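Local structure of nicastrin (Dictyostelium purpureum, 4R12) at residues 72-77 and 413-418; 47-52 and 95-100; 81-86 and 135-140. The protein probably serves as an essential subunit of the gamma-secretase complex, which cleaves integral membrane proteins such as Notch receptors and APP within the membrane. One frame throughout, in Å; residues are numbered along the deposited sequence.

Contact 1 (72-77 and 413-418); sequences LDTNYF and GYEQDD. With NAG (2-acetamido-2-deoxy-beta-D-glucopyranose), chain C.
Thr74 and Tyr414 approach each other through their hydroxyl groups, Thr74 OG1 lying 3.1 Å from Tyr414 OH, and little else touches across this interface. Thr74 OG1 and Tyr414 CG are each anti to the backbone N of their own residue (chi1 -171° and -179°), and the two side chains approach obliquely. A water bridges the segments, 3.0 Å from Thr74 OG1 and donating to Glu415 OE2 at 2.6 Å. Lys102 NZ binds Tyr414 OH together with the carbonyl oxygens of Thr74 and Phe77, so one ammonium joins both segments. Asp73 OD1 accepts from Asn75 N at 3.0 Å, an Asx turn at the start of the 3-10 segment 74-76. Beyond it the Tyr76 ring lies under the glycan carried by Asn78: NAG O6 donates to Asn75 O (2.9 Å) and stands 3.5 Å above one face of the ring, near the rim. With an alanine in place of this tyrosine the sugar would probably lose the ring it rests on, and Asp53 OD1 its phenolic partner. The 72-77 turn leads from strand 67-72 into helix 79-83, whereas 413-418 belongs to the loop between strand 397-401 and helix 427-441, so small-lobe and large-lobe loops meet here.

Contact 2 (47-52 and 95-100); sequences LYLIDD and IVLTDT. With NAG (2-acetamido-2-deoxy-beta-D-glucopyranose), chain D.
Leu47 and Leu49 face Ile95 and Leu97 across a gap that no backbone hydrogen bond spans. The closest CA atoms, those of Leu47 and Ile95, are 9.0 Å apart, a spacing expected of strands separated by one other. That intervening strand is 67-72, which pairs in parallel with both 43-50 and 90-96, and the two segments therefore run in the same direction. Within the small-lobe range, the contact thus packs residues of the two flanking strands over the middle one.

The side chains meet at the ends of their branches, with one methyl-methyl approach per pair. Leu47 CD2 comes to 4.1 Å from Ile95 CD1, the two side chains slanting across one another. Two residues further along, Leu49 CD1 and Leu97 CD1 are also 4.1 Å apart, but here the side chains cross at about a right angle. The torsions differ as well: Leu49 holds CG anti to the backbone N (chi1 172°), whereas in Leu97 CG lies beside its N (chi1 -54°). Ile95 and Leu97 set out from the backbone toward segment 47-52, while the leucines of 47-50 reach across only with their ends. All four residues are buried, and the contact is purely apolar.

Past the strand, Asp99 O accepts from N2 of the NAG on Asn148 at 3.0 Å with an N-H...O angle of 158°. At the end of the other segment Asp52 caps helix 53-57, its OD1 accepting from Ser55 N.

Ile69 and Val71 of the intervening strand pack against Leu47 and Leu97, respectively. On the far flank Ile95 and Leu97 both touch Ile146 of strand 143-146, and helix 148-160 meets Leu49 through Ser158 and Asp99 through Ser151.

Contact 3 (81-86 and 135-140); sequences SVLNLH and TYFSFP
Leu83, near the C-terminal end of helix 79-83, meets Phe137, in the loop just before a weakly bonded strand at about 138-139, and Phe139 within it, the backbones standing well apart with 9.9 Å between the nearest CA atoms, those of Leu83 and Phe137. No hydrogen bond crosses this distance, so side chains alone make the contact.

The fork of Leu83 divides its two methyls between the rings. CD1 lies 3.8 Å from Phe137 CE2 and 4.1 Å from Phe137 CD2, an oblique approach near the CD2-CE2 bond. CD2 turns to the second ring and stays looser, 4.4 Å from Phe139 CE2. Leu83 CG stands anti to its carbonyl carbon (chi1 -69°), and Phe137 CG does likewise (chi1 -75°), both leaving the backbone toward the other segment. Phe139 starts less directly and reaches Leu83 with the end of its ring. The site is unevenly buried: Phe139 is enclosed, whereas Leu83 is exposed and, like both phenylalanines, touches a crystal neighbour, so its conformation may partly reflect the lattice.

The contact joins helix 79-83 to the segment around 138-139 within the small lobe. Behind Leu83, Leu85 centres an inverse gamma turn and packs on Tyr56 of helix 53-57. On the other side Phe137 and Phe139 both bond through their backbones to Gly35, next to the Cys24-Cys36 disulfide. Phe134 adds a further link, touching Val82 of helix 79-83 and meeting the Phe139 ring at about 80°.

Along the chain the segments come in the order 47-52, 72-77, 81-86, 95-100, 135-140 and 413-418, so five of the six fall within the small-lobe range. Centres of contacts 1 and 2 are about 11 Å apart, and contact 3 lies about 15 Å from contact 1 and 16 Å from contact 2. Strand 67-72 ties the first two together: Leu72 N lies 2.8 Å from Ile95 O, and Asp73 N lies 3.0 Å from Ile50 O, both probable hydrogen bonds. Contact 3 joins through Val82, packed on Leu72 and Phe77. Contacts 2 and 3 thus build the small lobe internally, while contact 1 connects it to the large lobe.

Contact 1 (72-77 and 413-418)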
loop_
_atom_site.group_PDB
_atom_site.type_symbol
_atom_site.label_atom_id
_atom_site.label_comp_id
_atom_site.label_asym_id
_atom_site.label_seq_id
_atom_site.Cartn_x
_atom_site.Cartn_y
_atom_site.Cartn_z
ATOM N N LEU A 72 -11.961 -2.615 -23.392
ATOM C CA LEU A 72 -11.418 -3.952 -23.181
ATOM C C LEU A 72 -12.142 -4.730 -22.095
ATOM O O LEU A 72 -12.224 -4.281 -20.955
ATOM C CB LEU A 72 -9.932 -3.875 -22.809
ATOM C CG LEU A 72 -8.928 -3.436 -23.871
ATOM C CD1 LEU A 72 -7.550 -3.281 -23.248
ATOM C CD2 LEU A 72 -8.894 -4.453 -24.989
ATOM N N ASP A 73 -12.653 -5.903 -22.451
ATOM C CA ASP A 73 -12.950 -6.910 -21.445
ATOM C C ASP A 73 -11.620 -7.187 -20.772
ATOM O O ASP A 73 -10.581 -7.235 -21.443
ATOM C CB ASP A 73 -13.524 -8.183 -22.062
ATOM C CG ASP A 73 -13.839 -9.249 -21.020
ATOM O OD1 ASP A 73 -12.902 -9.960 -20.586
ATOM O OD2 ASP A 73 -15.022 -9.372 -20.645
ATOM N N THR A 74 -11.624 -7.360 -19.460
ATOM C CA THR A 74 -10.354 -7.377 -18.755
ATOM C C THR A 74 -9.475 -8.578 -19.119
ATOM O O THR A 74 -8.260 -8.533 -18.915
ATOM C CB THR A 74 -10.555 -7.332 -17.232
ATOM O OG1 THR A 74 -9.284 -7.138 -16.599
ATOM C CG2 THR A 74 -11.210 -8.606 -16.721
ATOM N N ASN A 75 -10.063 -9.638 -19.674
ATOM C CA ASN A 75 -9.248 -10.764 -20.135
ATOM C C ASN A 75 -8.275 -10.347 -21.240
ATOM O O ASN A 75 -7.268 -11.013 -21.480
ATOM C CB ASN A 75 -10.124 -11.914 -20.620
ATOM C CG ASN A 75 -10.344 -12.976 -19.548
ATOM O OD1 ASN A 75 -9.924 -12.813 -18.397
ATOM N ND2 ASN A 75 -11.007 -14.070 -19.922
ATOM N N TYR A 76 -8.572 -9.228 -21.893
ATOM C CA TYR A 76 -7.715 -8.717 -22.957
ATOM C C TYR A 76 -6.845 -7.532 -22.535
ATOM O O TYR A 76 -6.146 -6.940 -23.363
ATOM C CB TYR A 76 -8.577 -8.358 -24.166
ATOM C CG TYR A 76 -9.093 -9.607 -24.817
ATOM C CD1 TYR A 76 -10.253 -10.223 -24.363
ATOM C CD2 TYR A 76 -8.385 -10.214 -25.843
ATOM C CE1 TYR A 76 -10.714 -11.398 -24.942
ATOM C CE2 TYR A 76 -8.833 -11.379 -26.423
ATOM C CZ TYR A 76 -9.993 -11.969 -25.970
ATOM O OH TYR A 76 -10.429 -13.133 -26.558
ATOM N N PHE A 77 -6.862 -7.218 -21.242
ATOM C CA PHE A 77 -6.016 -6.156 -20.699
ATOM C C PHE A 77 -4.742 -6.705 -20.054
ATOM O O PHE A 77 -4.736 -7.098 -18.886
ATOM C CB PHE A 77 -6.794 -5.309 -19.679
ATOM C CG PHE A 77 -5.986 -4.182 -19.089
ATOM C CD1 PHE A 77 -5.474 -3.173 -19.899
ATOM C CD2 PHE A 77 -5.738 -4.132 -17.726
ATOM C CE1 PHE A 77 -4.739 -2.123 -19.360
ATOM C CE2 PHE A 77 -4.990 -3.090 -17.179
ATOM C CZ PHE A 77 -4.492 -2.086 -17.996
ATOM N N GLY A 413 -0.014 -6.592 -7.056
ATOM C CA GLY A 413 0.059 -5.252 -7.615
ATOM C C GLY A 413 -1.022 -4.988 -8.649
ATOM O O GLY A 413 -0.802 -4.305 -9.658
ATOM N N TYR A 414 -2.209 -5.509 -8.389
ATOM C CA TYR A 414 -3.270 -5.487 -9.391
ATOM C C TYR A 414 -4.653 -5.411 -8.733
ATOM O O TYR A 414 -4.838 -5.924 -7.631
ATOM C CB TYR A 414 -3.152 -6.728 -10.288
ATOM C CG TYR A 414 -4.190 -6.797 -11.380
ATOM C CD1 TYR A 414 -4.229 -5.837 -12.393
ATOM C CD2 TYR A 414 -5.119 -7.829 -11.411
ATOM C CE1 TYR A 414 -5.201 -5.888 -13.398
ATOM C CE2 TYR A 414 -6.082 -7.899 -12.410
ATOM C CZ TYR A 414 -6.120 -6.923 -13.398
ATOM O OH TYR A 414 -7.085 -7.003 -14.377
ATOM N N GLU A 415 -5.610 -4.781 -9.429
ATOM C CA GLU A 415 -6.962 -4.540 -8.896
ATOM C C GLU A 415 -7.684 -5.798 -8.435
ATOM O O GLU A 415 -8.517 -5.739 -7.534
ATOM C CB GLU A 415 -7.830 -3.830 -9.948
ATOM C CG GLU A 415 -7.809 -4.539 -11.297
ATOM C CD GLU A 415 -8.954 -4.156 -12.224
ATOM O OE1 GLU A 415 -10.032 -3.780 -11.736
ATOM O OE2 GLU A 415 -8.775 -4.249 -13.453
ATOM N N GLN A 416 -7.383 -6.939 -9.056
ATOM C CA GLN A 416 -8.038 -8.181 -8.671
ATOM C C GLN A 416 -7.487 -8.795 -7.375
ATOM O O GLN A 416 -7.950 -9.851 -6.950
ATOM C CB GLN A 416 -7.950 -9.199 -9.809
ATOM C CG GLN A 416 -9.033 -10.277 -9.751
ATOM C CD GLN A 416 -9.269 -10.952 -11.093
ATOM O OE1 GLN A 416 -9.236 -10.310 -12.143
ATOM N NE2 GLN A 416 -9.531 -12.258 -11.056
ATOM N N ASP A 417 -6.512 -8.136 -6.749
ATOM C CA ASP A 417 -6.063 -8.529 -5.423
ATOM C C ASP A 417 -7.053 -7.949 -4.414
ATOM O O ASP A 417 -6.768 -6.961 -3.728
ATOM C CB ASP A 417 -4.634 -8.038 -5.161
ATOM C CG ASP A 417 -4.076 -8.531 -3.836
ATOM O OD1 ASP A 417 -4.723 -9.377 -3.172
ATOM O OD2 ASP A 417 -2.968 -8.066 -3.455
ATOM N N ASP A 418 -8.220 -8.579 -4.341
ATOM C CA ASP A 418 -9.348 -8.030 -3.594
ATOM C C ASP A 418 -9.870 -9.042 -2.559
ATOM O O ASP A 418 -9.184 -10.028 -2.252
ATOM C CB ASP A 418 -10.464 -7.600 -4.567
ATOM C CG ASP A 418 -10.982 -8.753 -5.425
ATOM O OD1 ASP A 418 -10.735 -9.938 -5.096
ATOM O OD2 ASP A 418 -11.645 -8.469 -6.447
HETATM C C1 NAG C . -2.993 -11.794 -22.107
HETATM C C2 NAG C . -2.679 -13.260 -21.871
HETATM C C3 NAG C . -2.954 -14.123 -23.070
HETATM C C4 NAG C . -4.330 -13.919 -23.621
HETATM C C5 NAG C . -4.523 -12.423 -23.874
HETATM C C6 NAG C . -5.893 -12.039 -24.372
HETATM C C7 NAG C . -0.899 -13.259 -20.306
HETATM C C8 NAG C . 0.578 -13.166 -20.108
HETATM N N2 NAG C . -1.318 -13.426 -21.528
HETATM O O3 NAG C . -2.776 -15.466 -22.677
HETATM O O4 NAG C . -4.341 -14.643 -24.820
HETATM O O5 NAG C . -4.247 -11.663 -22.715
HETATM O O6 NAG C . -6.939 -12.774 -23.805
HETATM O O7 NAG C . -1.640 -13.175 -19.380
HETATM O O HOH W 1 -10.701 -5.097 -14.989
#

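Contact 2 (47-52 and 95-100)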
loop_
_atom_site.group_PDB
_atom_site.type_symbol
_atom_site.label_atom_id
_atom_site.label_comp_id
_atom_site.label_asym_id
_atom_site.label_seq_id
_atom_site.Cartn_x
_atom_site.Cartn_y
_atom_site.Cartn_z
ATOM N N LEU A 47 -16.065 4.339 -29.734
ATOM C CA LEU A 47 -15.896 3.176 -28.868
ATOM C C LEU A 47 -15.822 1.895 -29.692
ATOM O O LEU A 47 -16.682 1.639 -30.533
ATOM C CB LEU A 47 -17.038 3.085 -27.854
ATOM C CG LEU A 47 -17.147 4.203 -26.815
ATOM C CD1 LEU A 47 -18.343 3.972 -25.923
ATOM C CD2 LEU A 47 -15.872 4.301 -25.994
ATOM N N TYR A 48 -14.776 1.106 -29.469
ATOM C CA TYR A 48 -14.637 -0.190 -30.127
ATOM C C TYR A 48 -14.360 -1.259 -29.076
ATOM O O TYR A 48 -13.372 -1.171 -28.351
ATOM C CB TYR A 48 -13.514 -0.169 -31.165
ATOM C CG TYR A 48 -13.277 -1.513 -31.830
ATOM C CD1 TYR A 48 -12.455 -2.471 -31.242
ATOM C CD2 TYR A 48 -13.881 -1.826 -33.042
ATOM C CE1 TYR A 48 -12.241 -3.697 -31.840
ATOM C CE2 TYR A 48 -13.672 -3.053 -33.650
ATOM C CZ TYR A 48 -12.853 -3.984 -33.044
ATOM O OH TYR A 48 -12.643 -5.203 -33.644
ATOM N N LEU A 49 -15.222 -2.274 -29.014
ATOM C CA LEU A 49 -15.148 -3.298 -27.966
ATOM C C LEU A 49 -14.352 -4.535 -28.364
ATOM O O LEU A 49 -14.635 -5.177 -29.373
ATOM C CB LEU A 49 -16.557 -3.726 -27.554
ATOM C CG LEU A 49 -16.653 -4.917 -26.595
ATOM C CD1 LEU A 49 -16.089 -4.560 -25.222
ATOM C CD2 LEU A 49 -18.087 -5.382 -26.488
ATOM N N ILE A 50 -13.346 -4.863 -27.562
ATOM C CA ILE A 50 -12.666 -6.138 -27.679
ATOM C C ILE A 50 -13.068 -7.013 -26.494
ATOM O O ILE A 50 -12.717 -6.710 -25.358
ATOM C CB ILE A 50 -11.143 -5.977 -27.716
ATOM C CG1 ILE A 50 -10.716 -5.221 -28.982
ATOM C CG2 ILE A 50 -10.460 -7.334 -27.663
ATOM C CD1 ILE A 50 -9.216 -5.121 -29.136
ATOM N N ASP A 51 -13.818 -8.080 -26.764
ATOM C CA ASP A 51 -14.303 -8.980 -25.710
ATOM C C ASP A 51 -14.153 -10.453 -26.105
ATOM O O ASP A 51 -14.559 -11.351 -25.370
ATOM C CB ASP A 51 -15.766 -8.665 -25.364
ATOM C CG ASP A 51 -16.728 -8.966 -26.511
ATOM O OD1 ASP A 51 -16.273 -9.221 -27.647
ATOM O OD2 ASP A 51 -17.954 -8.932 -26.275
ATOM N N ASP A 52 -13.573 -10.687 -27.274
ATOM C CA ASP A 52 -13.258 -12.039 -27.732
ATOM C C ASP A 52 -12.175 -11.996 -28.806
ATOM O O ASP A 52 -11.814 -10.919 -29.287
ATOM C CB ASP A 52 -14.506 -12.761 -28.257
ATOM C CG ASP A 52 -15.293 -11.942 -29.274
ATOM O OD1 ASP A 52 -14.683 -11.217 -30.086
ATOM O OD2 ASP A 52 -16.539 -12.034 -29.265
ATOM N N ILE A 95 -10.507 2.017 -22.355
ATOM C CA ILE A 95 -11.348 1.857 -21.178
ATOM C C ILE A 95 -11.344 0.392 -20.785
ATOM O O ILE A 95 -11.640 -0.481 -21.609
ATOM C CB ILE A 95 -12.789 2.315 -21.427
ATOM C CG1 ILE A 95 -12.809 3.788 -21.827
ATOM C CG2 ILE A 95 -13.649 2.066 -20.195
ATOM C CD1 ILE A 95 -14.187 4.301 -22.229
ATOM N N VAL A 96 -10.989 0.123 -19.536
ATOM C CA VAL A 96 -10.951 -1.249 -19.045
ATOM C C VAL A 96 -12.186 -1.520 -18.194
ATOM O O VAL A 96 -12.469 -0.810 -17.221
ATOM C CB VAL A 96 -9.662 -1.538 -18.234
ATOM C CG1 VAL A 96 -9.696 -2.963 -17.648
ATOM C CG2 VAL A 96 -8.419 -1.329 -19.124
ATOM N N LEU A 97 -12.922 -2.556 -18.579
ATOM C CA LEU A 97 -14.161 -2.923 -17.913
ATOM C C LEU A 97 -13.873 -3.751 -16.662
ATOM O O LEU A 97 -12.972 -4.590 -16.657
ATOM C CB LEU A 97 -15.059 -3.709 -18.879
ATOM C CG LEU A 97 -15.367 -3.034 -20.227
ATOM C CD1 LEU A 97 -15.993 -4.043 -21.175
ATOM C CD2 LEU A 97 -16.283 -1.832 -20.047
ATOM N N THR A 98 -14.634 -3.509 -15.605
ATOM C CA THR A 98 -14.469 -4.280 -14.378
ATOM C C THR A 98 -15.752 -5.000 -13.973
ATOM O O THR A 98 -15.883 -5.378 -12.808
ATOM C CB THR A 98 -14.028 -3.388 -13.201
ATOM O OG1 THR A 98 -15.092 -2.480 -12.873
ATOM C CG2 THR A 98 -12.781 -2.588 -13.570
ATOM N N ASP A 99 -16.690 -5.182 -14.911
ATOM C CA ASP A 99 -17.922 -5.920 -14.602
ATOM C C ASP A 99 -17.675 -7.433 -14.608
ATOM O O ASP A 99 -18.471 -8.202 -14.068
ATOM C CB ASP A 99 -19.064 -5.556 -15.567
ATOM C CG ASP A 99 -18.677 -5.679 -17.038
ATOM O OD1 ASP A 99 -17.481 -5.523 -17.384
ATOM O OD2 ASP A 99 -19.595 -5.918 -17.861
ATOM N N THR A 100 -16.566 -7.843 -15.216
ATOM C CA THR A 100 -16.059 -9.210 -15.102
ATOM C C THR A 100 -14.607 -9.174 -14.617
ATOM O O THR A 100 -13.941 -8.143 -14.720
ATOM C CB THR A 100 -16.109 -9.961 -16.433
ATOM O OG1 THR A 100 -15.259 -9.303 -17.382
ATOM C CG2 THR A 100 -17.538 -10.035 -16.979
HETATM C C1 NAG D . -20.542 -7.052 -10.718
HETATM C C2 NAG D . -19.785 -8.294 -10.321
HETATM C C3 NAG D . -20.629 -9.521 -10.559
HETATM C C4 NAG D . -22.031 -9.372 -9.981
HETATM C C5 NAG D . -22.618 -8.039 -10.445
HETATM C C6 NAG D . -23.967 -7.712 -9.878
HETATM C C7 NAG D . -17.414 -8.275 -10.547
HETATM C C8 NAG D . -16.265 -8.577 -11.430
HETATM N N2 NAG D . -18.594 -8.396 -11.095
HETATM O O3 NAG D . -19.940 -10.610 -9.982
HETATM O O4 NAG D . -22.806 -10.478 -10.436
HETATM O O5 NAG D . -21.750 -7.036 -9.988
HETATM O O6 NAG D . -23.866 -7.624 -8.470
HETATM O O7 NAG D . -17.274 -7.935 -9.405
#

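Contact 3 (81-86 and 135-140)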
loop_
_atom_site.group_PDB
_atom_site.type_symbol
_atom_site.label_atom_id
_atom_site.label_comp_id
_atom_site.label_asym_id
_atom_site.label_seq_id
_atom_site.Cartn_x
_atom_site.Cartn_y
_atom_site.Cartn_z
ATOM N N SER A 81 -1.353 -8.354 -25.208
ATOM C CA SER A 81 -2.590 -8.099 -25.913
ATOM C C SER A 81 -2.744 -6.627 -26.307
ATOM O O SER A 81 -3.177 -6.315 -27.419
ATOM C CB SER A 81 -3.767 -8.558 -25.035
ATOM O OG SER A 81 -4.998 -8.074 -25.523
ATOM N N VAL A 82 -2.386 -5.723 -25.401
ATOM C CA VAL A 82 -2.536 -4.298 -25.669
ATOM C C VAL A 82 -1.416 -3.786 -26.587
ATOM O O VAL A 82 -1.671 -3.011 -27.506
ATOM C CB VAL A 82 -2.565 -3.468 -24.359
ATOM C CG1 VAL A 82 -2.445 -1.986 -24.652
ATOM C CG2 VAL A 82 -3.856 -3.749 -23.567
ATOM N N LEU A 83 -0.187 -4.238 -26.363
ATOM C CA LEU A 83 0.929 -3.722 -27.152
ATOM C C LEU A 83 0.837 -4.163 -28.611
ATOM O O LEU A 83 1.429 -3.530 -29.476
ATOM C CB LEU A 83 2.275 -4.143 -26.551
ATOM C CG LEU A 83 2.629 -3.481 -25.208
ATOM C CD1 LEU A 83 4.114 -3.480 -24.943
ATOM C CD2 LEU A 83 2.089 -2.062 -25.143
ATOM N N ASN A 84 0.084 -5.226 -28.882
ATOM C CA ASN A 84 -0.104 -5.715 -30.249
ATOM C C ASN A 84 -1.134 -4.945 -31.049
ATOM O O ASN A 84 -1.256 -5.129 -32.259
ATOM C CB ASN A 84 -0.509 -7.180 -30.238
ATOM C CG ASN A 84 0.664 -8.089 -30.257
ATOM O OD1 ASN A 84 1.704 -7.757 -30.836
ATOM N ND2 ASN A 84 0.528 -9.249 -29.625
ATOM N N LEU A 85 -1.892 -4.093 -30.370
ATOM C CA LEU A 85 -2.887 -3.285 -31.043
ATOM C C LEU A 85 -2.204 -2.216 -31.882
ATOM O O LEU A 85 -2.184 -1.052 -31.506
ATOM C CB LEU A 85 -3.834 -2.653 -30.030
ATOM C CG LEU A 85 -4.537 -3.686 -29.147
ATOM C CD1 LEU A 85 -5.466 -3.016 -28.142
ATOM C CD2 LEU A 85 -5.290 -4.688 -30.014
ATOM N N HIS A 86 -1.624 -2.632 -33.004
ATOM C CA HIS A 86 -1.106 -1.697 -34.006
ATOM C C HIS A 86 -2.182 -1.467 -35.070
ATOM O O HIS A 86 -2.722 -2.421 -35.627
ATOM C CB HIS A 86 0.180 -2.222 -34.664
ATOM C CG HIS A 86 1.105 -2.944 -33.728
ATOM N ND1 HIS A 86 1.769 -2.315 -32.694
ATOM C CD2 HIS A 86 1.500 -4.240 -33.692
ATOM C CE1 HIS A 86 2.527 -3.194 -32.058
ATOM N NE2 HIS A 86 2.377 -4.372 -32.638
ATOM N N THR A 135 2.613 -2.467 -15.789
ATOM C CA THR A 135 2.503 -1.168 -15.122
ATOM C C THR A 135 3.640 -0.223 -15.517
ATOM O O THR A 135 3.436 0.991 -15.627
ATOM C CB THR A 135 2.474 -1.329 -13.579
ATOM O OG1 THR A 135 1.262 -1.990 -13.214
ATOM C CG2 THR A 135 2.509 0.028 -12.880
ATOM N N TYR A 136 4.819 -0.787 -15.781
ATOM C CA TYR A 136 6.018 0.018 -16.000
ATOM C C TYR A 136 6.294 0.321 -17.461
ATOM O O TYR A 136 7.433 0.450 -17.859
ATOM C CB TYR A 136 7.222 -0.681 -15.362
ATOM C CG TYR A 136 6.930 -0.967 -13.918
ATOM C CD1 TYR A 136 6.777 0.077 -13.014
ATOM C CD2 TYR A 136 6.757 -2.269 -13.457
ATOM C CE1 TYR A 136 6.478 -0.156 -11.694
ATOM C CE2 TYR A 136 6.458 -2.514 -12.129
ATOM C CZ TYR A 136 6.318 -1.448 -11.252
ATOM O OH TYR A 136 6.016 -1.653 -9.919
ATOM N N PHE A 137 5.239 0.452 -18.253
ATOM C CA PHE A 137 5.359 0.933 -19.626
ATOM C C PHE A 137 4.864 2.370 -19.725
ATOM O O PHE A 137 4.037 2.810 -18.919
ATOM C CB PHE A 137 4.574 0.039 -20.577
ATOM C CG PHE A 137 5.243 -1.272 -20.855
ATOM C CD1 PHE A 137 5.119 -2.331 -19.968
ATOM C CD2 PHE A 137 6.019 -1.439 -21.999
ATOM C CE1 PHE A 137 5.758 -3.549 -20.224
ATOM C CE2 PHE A 137 6.652 -2.650 -22.262
ATOM C CZ PHE A 137 6.520 -3.704 -21.376
ATOM N N SER A 138 5.364 3.099 -20.714
ATOM C CA SER A 138 4.979 4.487 -20.918
ATOM C C SER A 138 3.952 4.621 -22.034
ATOM O O SER A 138 4.268 4.427 -23.207
ATOM C CB SER A 138 6.208 5.348 -21.239
ATOM O OG SER A 138 5.822 6.699 -21.413
ATOM N N PHE A 139 2.722 4.957 -21.660
ATOM C CA PHE A 139 1.621 5.071 -22.613
ATOM C C PHE A 139 1.377 6.530 -22.996
ATOM O O PHE A 139 1.236 7.379 -22.118
ATOM C CB PHE A 139 0.334 4.473 -22.024
ATOM C CG PHE A 139 0.458 3.033 -21.636
ATOM C CD1 PHE A 139 0.908 2.674 -20.370
ATOM C CD2 PHE A 139 0.135 2.032 -22.534
ATOM C CE1 PHE A 139 1.034 1.344 -20.011
ATOM C CE2 PHE A 139 0.250 0.697 -22.177
ATOM C CZ PHE A 139 0.699 0.358 -20.919
ATOM N N PRO A 140 1.327 6.823 -24.310
ATOM C CA PRO A 140 1.061 8.175 -24.819
ATOM C C PRO A 140 -0.429 8.502 -24.980
ATOM O O PRO A 140 -0.781 9.535 -25.576
ATOM C CB PRO A 140 1.757 8.170 -26.185
ATOM C CG PRO A 140 1.617 6.757 -26.635
ATOM C CD PRO A 140 1.751 5.908 -25.385
#